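Local structure of tRNA (cytosine(72)-C(5))-methyltransferase (Pyrococcus horikoshii, 5ZVE) at residues A[64-72]-A[184-192]. The protein transfers a methyl group from S-adenosyl-L-methionine to the C5 position of cytosine 72 in several tRNAs. Residues are numbered along the deposited sequence; the frame is centred on the assembly and turned at random.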
loop_
_atom_site.group_PDB
_atom_site.type_symbol
_atom_site.label_atom_id
_atom_site.label_comp_id
_atom_site.label_asym_id
_atom_site.label_seq_id
_atom_site.Cartn_x
_atom_site.Cartn_y
_atom_site.Cartn_z
ATOM N N SER A 64 -3.511 11.114 -14.215
ATOM C CA SER A 64 -4.359 11.676 -13.177
ATOM C C SER A 64 -4.450 13.188 -13.364
ATOM O O SER A 64 -3.436 13.851 -13.575
ATOM C CB SER A 64 -3.829 11.325 -11.785
ATOM O OG SER A 64 -4.376 12.182 -10.798
ATOM N N PRO A 65 -5.675 13.734 -13.316
ATOM C CA PRO A 65 -5.894 15.181 -13.401
ATOM C C PRO A 65 -5.645 15.896 -12.071
ATOM O O PRO A 65 -5.670 17.124 -12.023
ATOM C CB PRO A 65 -7.362 15.284 -13.820
ATOM C CG PRO A 65 -7.994 14.063 -13.236
ATOM C CD PRO A 65 -6.944 12.982 -13.286
ATOM N N TYR A 66 -5.413 15.133 -11.009
ATOM C CA TYR A 66 -5.159 15.704 -9.687
ATOM C C TYR A 66 -3.679 15.649 -9.299
ATOM O O TYR A 66 -3.168 16.540 -8.624
ATOM C CB TYR A 66 -5.985 14.983 -8.629
ATOM C CG TYR A 66 -7.470 15.258 -8.677
ATOM C CD1 TYR A 66 -7.969 16.526 -8.406
ATOM C CD2 TYR A 66 -8.380 14.238 -8.937
ATOM C CE1 TYR A 66 -9.329 16.783 -8.429
ATOM C CE2 TYR A 66 -9.743 14.484 -8.958
ATOM C CZ TYR A 66 -10.210 15.758 -8.700
ATOM O OH TYR A 66 -11.560 16.021 -8.712
ATOM N N LEU A 67 -3.000 14.590 -9.720
ATOM C CA LEU A 67 -1.575 14.435 -9.452
ATOM C C LEU A 67 -0.790 14.402 -10.753
ATOM O O LEU A 67 -0.804 13.390 -11.459
ATOM C CB LEU A 67 -1.298 13.156 -8.662
ATOM C CG LEU A 67 -1.764 13.056 -7.212
ATOM C CD1 LEU A 67 -1.564 11.642 -6.764
ATOM C CD2 LEU A 67 -0.974 13.996 -6.331
ATOM N N PRO A 68 -0.104 15.508 -11.078
ATOM C CA PRO A 68 0.725 15.567 -12.288
ATOM C C PRO A 68 1.790 14.468 -12.330
ATOM O O PRO A 68 2.306 14.169 -13.403
ATOM C CB PRO A 68 1.369 16.963 -12.219
ATOM C CG PRO A 68 1.118 17.462 -10.839
ATOM C CD PRO A 68 -0.115 16.786 -10.347
ATOM N N GLU A 69 2.109 13.866 -11.189
ATOM C CA GLU A 69 3.053 12.755 -11.190
ATOM C C GLU A 69 2.336 11.405 -11.150
ATOM O O GLU A 69 2.976 10.362 -10.997
ATOM C CB GLU A 69 4.031 12.868 -10.013
ATOM C CG GLU A 69 3.394 12.746 -8.630
ATOM C CD GLU A 69 2.904 14.076 -8.090
ATOM O OE1 GLU A 69 2.066 14.725 -8.754
ATOM O OE2 GLU A 69 3.360 14.472 -6.996
ATOM N N GLY A 70 1.014 11.413 -11.291
ATOM C CA GLY A 70 0.247 10.181 -11.199
ATOM C C GLY A 70 -0.137 9.532 -12.522
ATOM O O GLY A 70 -0.669 10.187 -13.415
ATOM N N LEU A 71 0.114 8.230 -12.632
ATOM C CA LEU A 71 -0.367 7.430 -13.756
ATOM C C LEU A 71 -1.031 6.191 -13.207
ATOM O O LEU A 71 -0.582 5.650 -12.199
ATOM C CB LEU A 71 0.768 7.027 -14.701
ATOM C CG LEU A 71 1.366 8.080 -15.634
ATOM C CD1 LEU A 71 2.574 7.516 -16.346
ATOM C CD2 LEU A 71 0.335 8.551 -16.627
ATOM N N TYR A 72 -2.092 5.725 -13.856
ATOM C CA TYR A 72 -2.727 4.504 -13.389
ATOM C C TYR A 72 -3.123 3.579 -14.531
ATOM O O TYR A 72 -3.302 4.007 -15.673
ATOM C CB TYR A 72 -3.945 4.833 -12.508
ATOM C CG TYR A 72 -5.118 5.444 -13.238
ATOM C CD1 TYR A 72 -6.092 4.639 -13.816
ATOM C CD2 TYR A 72 -5.260 6.826 -13.339
ATOM C CE1 TYR A 72 -7.168 5.189 -14.484
ATOM C CE2 TYR A 72 -6.336 7.386 -14.008
ATOM C CZ TYR A 72 -7.285 6.560 -14.580
ATOM O OH TYR A 72 -8.360 7.096 -15.250
ATOM N N LEU A 184 -2.740 5.965 -4.941
ATOM C CA LEU A 184 -3.162 7.361 -5.016
ATOM C C LEU A 184 -3.192 8.019 -3.622
ATOM O O LEU A 184 -2.600 9.081 -3.443
ATOM C CB LEU A 184 -4.527 7.472 -5.719
ATOM C CG LEU A 184 -5.304 8.794 -5.733
ATOM C CD1 LEU A 184 -4.454 9.916 -6.240
ATOM C CD2 LEU A 184 -6.552 8.691 -6.590
ATOM N N PRO A 185 -3.864 7.396 -2.627
ATOM C CA PRO A 185 -3.846 8.040 -1.306
ATOM C C PRO A 185 -2.435 8.281 -0.750
ATOM O O PRO A 185 -2.187 9.341 -0.171
ATOM C CB PRO A 185 -4.619 7.058 -0.417
ATOM C CG PRO A 185 -4.801 5.823 -1.220
ATOM C CD PRO A 185 -4.742 6.211 -2.640
ATOM N N SER A 186 -1.521 7.334 -0.947
ATOM C CA SER A 186 -0.151 7.509 -0.465
ATOM C C SER A 186 0.549 8.691 -1.137
ATOM O O SER A 186 1.322 9.405 -0.495
ATOM C CB SER A 186 0.660 6.234 -0.683
ATOM O OG SER A 186 0.279 5.230 0.238
ATOM N N MET A 187 0.272 8.898 -2.423
ATOM C CA MET A 187 0.840 10.022 -3.155
ATOM C C MET A 187 0.273 11.360 -2.684
ATOM O O MET A 187 1.002 12.340 -2.547
ATOM C CB MET A 187 0.596 9.849 -4.646
ATOM C CG MET A 187 1.467 8.800 -5.294
ATOM S SD MET A 187 1.378 8.928 -7.089
ATOM C CE MET A 187 -0.091 7.961 -7.431
ATOM N N VAL A 188 -1.033 11.396 -2.445
ATOM C CA VAL A 188 -1.681 12.581 -1.892
ATOM C C VAL A 188 -1.040 12.970 -0.560
ATOM O O VAL A 188 -0.849 14.154 -0.271
ATOM C CB VAL A 188 -3.199 12.352 -1.698
ATOM C CG1 VAL A 188 -3.843 13.559 -1.054
ATOM C CG2 VAL A 188 -3.868 12.053 -3.034
ATOM N N THR A 189 -0.696 11.966 0.241
ATOM C CA THR A 189 -0.085 12.188 1.551
ATOM C C THR A 189 1.161 13.076 1.473
ATOM O O THR A 189 1.255 14.080 2.178
ATOM C CB THR A 189 0.295 10.848 2.224
ATOM O OG1 THR A 189 -0.887 10.070 2.456
ATOM C CG2 THR A 189 1.005 11.091 3.547
ATOM N N ALA A 190 2.106 12.718 0.608
ATOM C CA ALA A 190 3.343 13.488 0.470
ATOM C C ALA A 190 3.076 14.898 -0.053
ATOM O O ALA A 190 3.726 15.857 0.360
ATOM C CB ALA A 190 4.319 12.764 -0.443
ATOM N N ARG A 191 2.121 15.017 -0.967
ATOM C CA ARG A 191 1.714 16.323 -1.477
ATOM C C ARG A 191 1.148 17.212 -0.370
ATOM O O ARG A 191 1.518 18.380 -0.239
ATOM C CB ARG A 191 0.682 16.154 -2.592
ATOM C CG ARG A 191 1.288 15.825 -3.940
ATOM C CD ARG A 191 1.717 17.103 -4.647
ATOM N NE ARG A 191 2.193 16.841 -6.001
ATOM C CZ ARG A 191 2.550 17.789 -6.857
ATOM N NH1 ARG A 191 2.477 19.065 -6.503
ATOM N NH2 ARG A 191 2.974 17.462 -8.068
ATOM N N VAL A 192 0.249 16.642 0.422
ATOM C CA VAL A 192 -0.426 17.362 1.492
ATOM C C VAL A 192 0.564 17.835 2.566
ATOM O O VAL A 192 0.304 18.796 3.286
ATOM C CB VAL A 192 -1.540 16.466 2.102
ATOM C CG1 VAL A 192 -2.053 17.003 3.428
ATOM C CG2 VAL A 192 -2.678 16.290 1.094
#
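The type I beta turn from L67 to G70, which leads into strand 70-74 of the ferredoxin-like region, lies against helix 184-193, and its first and third residues, L67 and E69, carry most of the contact. L67 lays its two methyls along the helix: CD1 packs against L184 and M187, 3.5 Å from M187 CB, while CD2 lies 3.8 Å from R191 CG. SD and CE of M187 both sit beside L67 CD1 at 4.0 Å, and CE also comes near G70 CA; this side chain is about 9 Å from bound S-adenosyl-L-homocysteine. One turn farther along the helix, R191 bends at chi2 (-84°), which keeps CG beside L67 while the guanidinium meets E69 side-on in a salt bridge of two hydrogen bonds. R191 NE gives a 2.8 Å bond to the syn lone pair of E69 OE2; R191 NH2 bonds E69 OE1 at 3.0 Å, from the syn side but 33° out of the carboxylate plane. The two planes are 59° apart, so the side-on pair is twisted, not coplanar. P68 adds its ring, with CG 3.3 Å from R191 NH2. H214 NE2, on helix 210-218, also hydrogen-bonds E69 OE2, so the acid is shared by two helices. Replacing R191 by an alanine is likely to cost the E69 carboxylate its two arginine bonds, leaving OE1 without this partner, and to uncover L67 CD2. Apolar packing thus seats the turn, while paired charges probably help to set its orientation.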